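Long-range contact in VWFA domain-containing protein (Alicyclobacillus acidocaldarius subsp. acidocaldarius, PDB 3RAG), which is of unknown function but has the von Willebrand factor A-type fold and binds a sodium ion, consistent with a metal-ion-dependent adhesion site (MIDAS): residues R11-I16 and I39-I44. Sequence-based numbering, arbitrary orientation.
Sequences RQILVI and IVVNVI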
loop_
_atom_site.group_PDB
_atom_site.type_symbol
_atom_site.label_atom_id
_atom_site.label_comp_id
_atom_site.label_asym_id
_atom_site.label_seq_id
_atom_site.Cartn_x
_atom_site.Cartn_y
_atom_site.Cartn_z
ATOM N N ARG A 11 4.806 -4.054 5.776
ATOM C CA ARG A 11 3.672 -3.200 6.121
ATOM C C ARG A 11 3.524 -2.096 5.080
ATOM O O ARG A 11 4.436 -1.292 4.895
ATOM C CB ARG A 11 3.904 -2.573 7.489
ATOM C CG ARG A 11 3.970 -3.610 8.599
ATOM C CD ARG A 11 4.233 -2.973 9.962
ATOM N NE ARG A 11 4.209 -4.005 10.997
ATOM C CZ ARG A 11 5.291 -4.658 11.403
ATOM N NH1 ARG A 11 6.465 -4.353 10.881
ATOM N NH2 ARG A 11 5.202 -5.601 12.330
ATOM N N GLN A 12 2.388 -2.061 4.395
ATOM C CA GLN A 12 2.241 -1.129 3.293
ATOM C C GLN A 12 0.885 -0.479 3.330
ATOM O O GLN A 12 -0.089 -1.078 3.776
ATOM C CB GLN A 12 2.410 -1.835 1.941
ATOM C CG GLN A 12 3.869 -2.248 1.657
ATOM C CD GLN A 12 4.050 -2.786 0.246
ATOM O OE1 GLN A 12 3.101 -2.822 -0.548
ATOM N NE2 GLN A 12 5.270 -3.211 -0.070
ATOM N N ILE A 13 0.845 0.755 2.856
ATOM C CA ILE A 13 -0.409 1.468 2.658
ATOM C C ILE A 13 -0.478 1.746 1.164
ATOM O O ILE A 13 0.459 2.306 0.593
ATOM C CB ILE A 13 -0.403 2.817 3.411
ATOM C CG1 ILE A 13 -0.304 2.592 4.937
ATOM C CG2 ILE A 13 -1.640 3.653 3.019
ATOM C CD1 ILE A 13 -0.015 3.884 5.756
ATOM N N LEU A 14 -1.571 1.344 0.520
ATOM C CA LEU A 14 -1.711 1.588 -0.913
ATOM C C LEU A 14 -2.853 2.577 -1.116
ATOM O O LEU A 14 -4.007 2.271 -0.845
ATOM C CB LEU A 14 -2.025 0.273 -1.649
ATOM C CG LEU A 14 -2.433 0.465 -3.112
ATOM C CD1 LEU A 14 -1.263 1.038 -3.916
ATOM C CD2 LEU A 14 -2.884 -0.874 -3.712
ATOM N N VAL A 15 -2.540 3.774 -1.598
ATOM C CA VAL A 15 -3.574 4.778 -1.807
ATOM C C VAL A 15 -3.973 4.741 -3.281
ATOM O O VAL A 15 -3.106 4.819 -4.150
ATOM C CB VAL A 15 -3.033 6.176 -1.488
ATOM C CG1 VAL A 15 -4.117 7.235 -1.748
ATOM C CG2 VAL A 15 -2.543 6.223 -0.017
ATOM N N ILE A 16 -5.273 4.654 -3.551
ATOM C CA ILE A 16 -5.789 4.691 -4.920
ATOM C C ILE A 16 -6.693 5.915 -5.044
ATOM O O ILE A 16 -7.693 6.041 -4.308
ATOM C CB ILE A 16 -6.543 3.391 -5.284
ATOM C CG1 ILE A 16 -5.592 2.184 -5.121
ATOM C CG2 ILE A 16 -7.083 3.493 -6.710
ATOM C CD1 ILE A 16 -6.236 0.809 -5.385
ATOM N N ILE A 39 6.647 1.562 7.541
ATOM C CA ILE A 39 5.548 1.369 6.586
ATOM C C ILE A 39 5.929 1.997 5.257
ATOM O O ILE A 39 6.484 3.095 5.233
ATOM C CB ILE A 39 4.267 2.029 7.128
ATOM C CG1 ILE A 39 3.866 1.344 8.436
ATOM C CG2 ILE A 39 3.103 1.962 6.104
ATOM C CD1 ILE A 39 2.906 2.167 9.303
ATOM N N VAL A 40 5.621 1.326 4.150
ATOM C CA VAL A 40 5.897 1.906 2.836
ATOM C C VAL A 40 4.553 2.360 2.271
ATOM O O VAL A 40 3.575 1.606 2.346
ATOM C CB VAL A 40 6.544 0.868 1.884
ATOM C CG1 VAL A 40 6.402 1.326 0.415
ATOM C CG2 VAL A 40 8.026 0.640 2.275
ATOM N N VAL A 41 4.498 3.580 1.718
ATOM C CA VAL A 41 3.241 4.104 1.171
ATOM C C VAL A 41 3.386 4.199 -0.341
ATOM O O VAL A 41 4.293 4.879 -0.841
ATOM C CB VAL A 41 2.891 5.506 1.742
ATOM C CG1 VAL A 41 1.510 5.981 1.245
ATOM C CG2 VAL A 41 2.919 5.476 3.272
ATOM N N ASN A 42 2.511 3.489 -1.052
ATOM C CA ASN A 42 2.463 3.501 -2.518
ATOM C C ASN A 42 1.209 4.246 -2.972
ATOM O O ASN A 42 0.193 4.261 -2.255
ATOM C CB ASN A 42 2.376 2.065 -3.048
ATOM C CG ASN A 42 3.651 1.261 -2.809
ATOM O OD1 ASN A 42 3.613 0.047 -2.509
ATOM N ND2 ASN A 42 4.761 1.915 -2.932
ATOM N N VAL A 43 1.271 4.904 -4.125
ATOM C CA VAL A 43 0.107 5.657 -4.606
ATOM C C VAL A 43 -0.155 5.330 -6.071
ATOM O O VAL A 43 0.750 5.408 -6.913
ATOM C CB VAL A 43 0.329 7.177 -4.497
ATOM C CG1 VAL A 43 -0.978 7.935 -4.884
ATOM C CG2 VAL A 43 0.803 7.562 -3.076
ATOM N N ILE A 44 -1.401 4.986 -6.361
ATOM C CA ILE A 44 -1.846 4.887 -7.746
ATOM C C ILE A 44 -2.764 6.061 -8.047
ATOM O O ILE A 44 -3.815 6.234 -7.405
ATOM C CB ILE A 44 -2.607 3.572 -8.002
ATOM C CG1 ILE A 44 -1.649 2.380 -7.876
ATOM C CG2 ILE A 44 -3.302 3.610 -9.370
ATOM C CD1 ILE A 44 -2.340 0.989 -7.950
#
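Residues 11-16 and 39-44 pair in parallel, Gln12 beside Val40 through Ile16 beside Ile44, as neighbours in the central sheet of the Rossmann-like von Willebrand A fold. Helix 27-36 makes the beta-alpha-beta crossover between them, and strand 135-142 bonds the other edge of 11-16. Five backbone hydrogen bonds form the ladder. Val40 N gives to Arg11 O and Val40 O receives Ile13 N; Asn42 then repeats the pattern, its N to Ile13 O and its O from Val15 N at 2.9 Å, with an almost straight N-H...O of 176°. Ile44 N bonds to Val15 O at 2.8 Å.

Side chains alternate between two helical layers. Gln12, Leu14, Ile16, Val40, Asn42 and Ile44 share one face, where Met86 of helix 79-106 touches Leu14, Asn42 and Ile44. With CG anti to the backbone N (chi1 170°) and chi2 at 65°, Leu14 brings CD1 over to the neighbouring strand, 3.9 Å from Asn42 CB and 4.2 Å from Ile44 CD1. Gln12 runs alongside Val40, its CG 4.1 Å from Val40 CB. On the reverse face Val41 and Val43 meet Ile63 of helix 58-66, while Ile13 packs against Leu225 of helix 214-232. There, the CG2 methyl of Ile39 sits against the flank of Ile13, 3.7 Å from both CG1 and CD1 of that side chain.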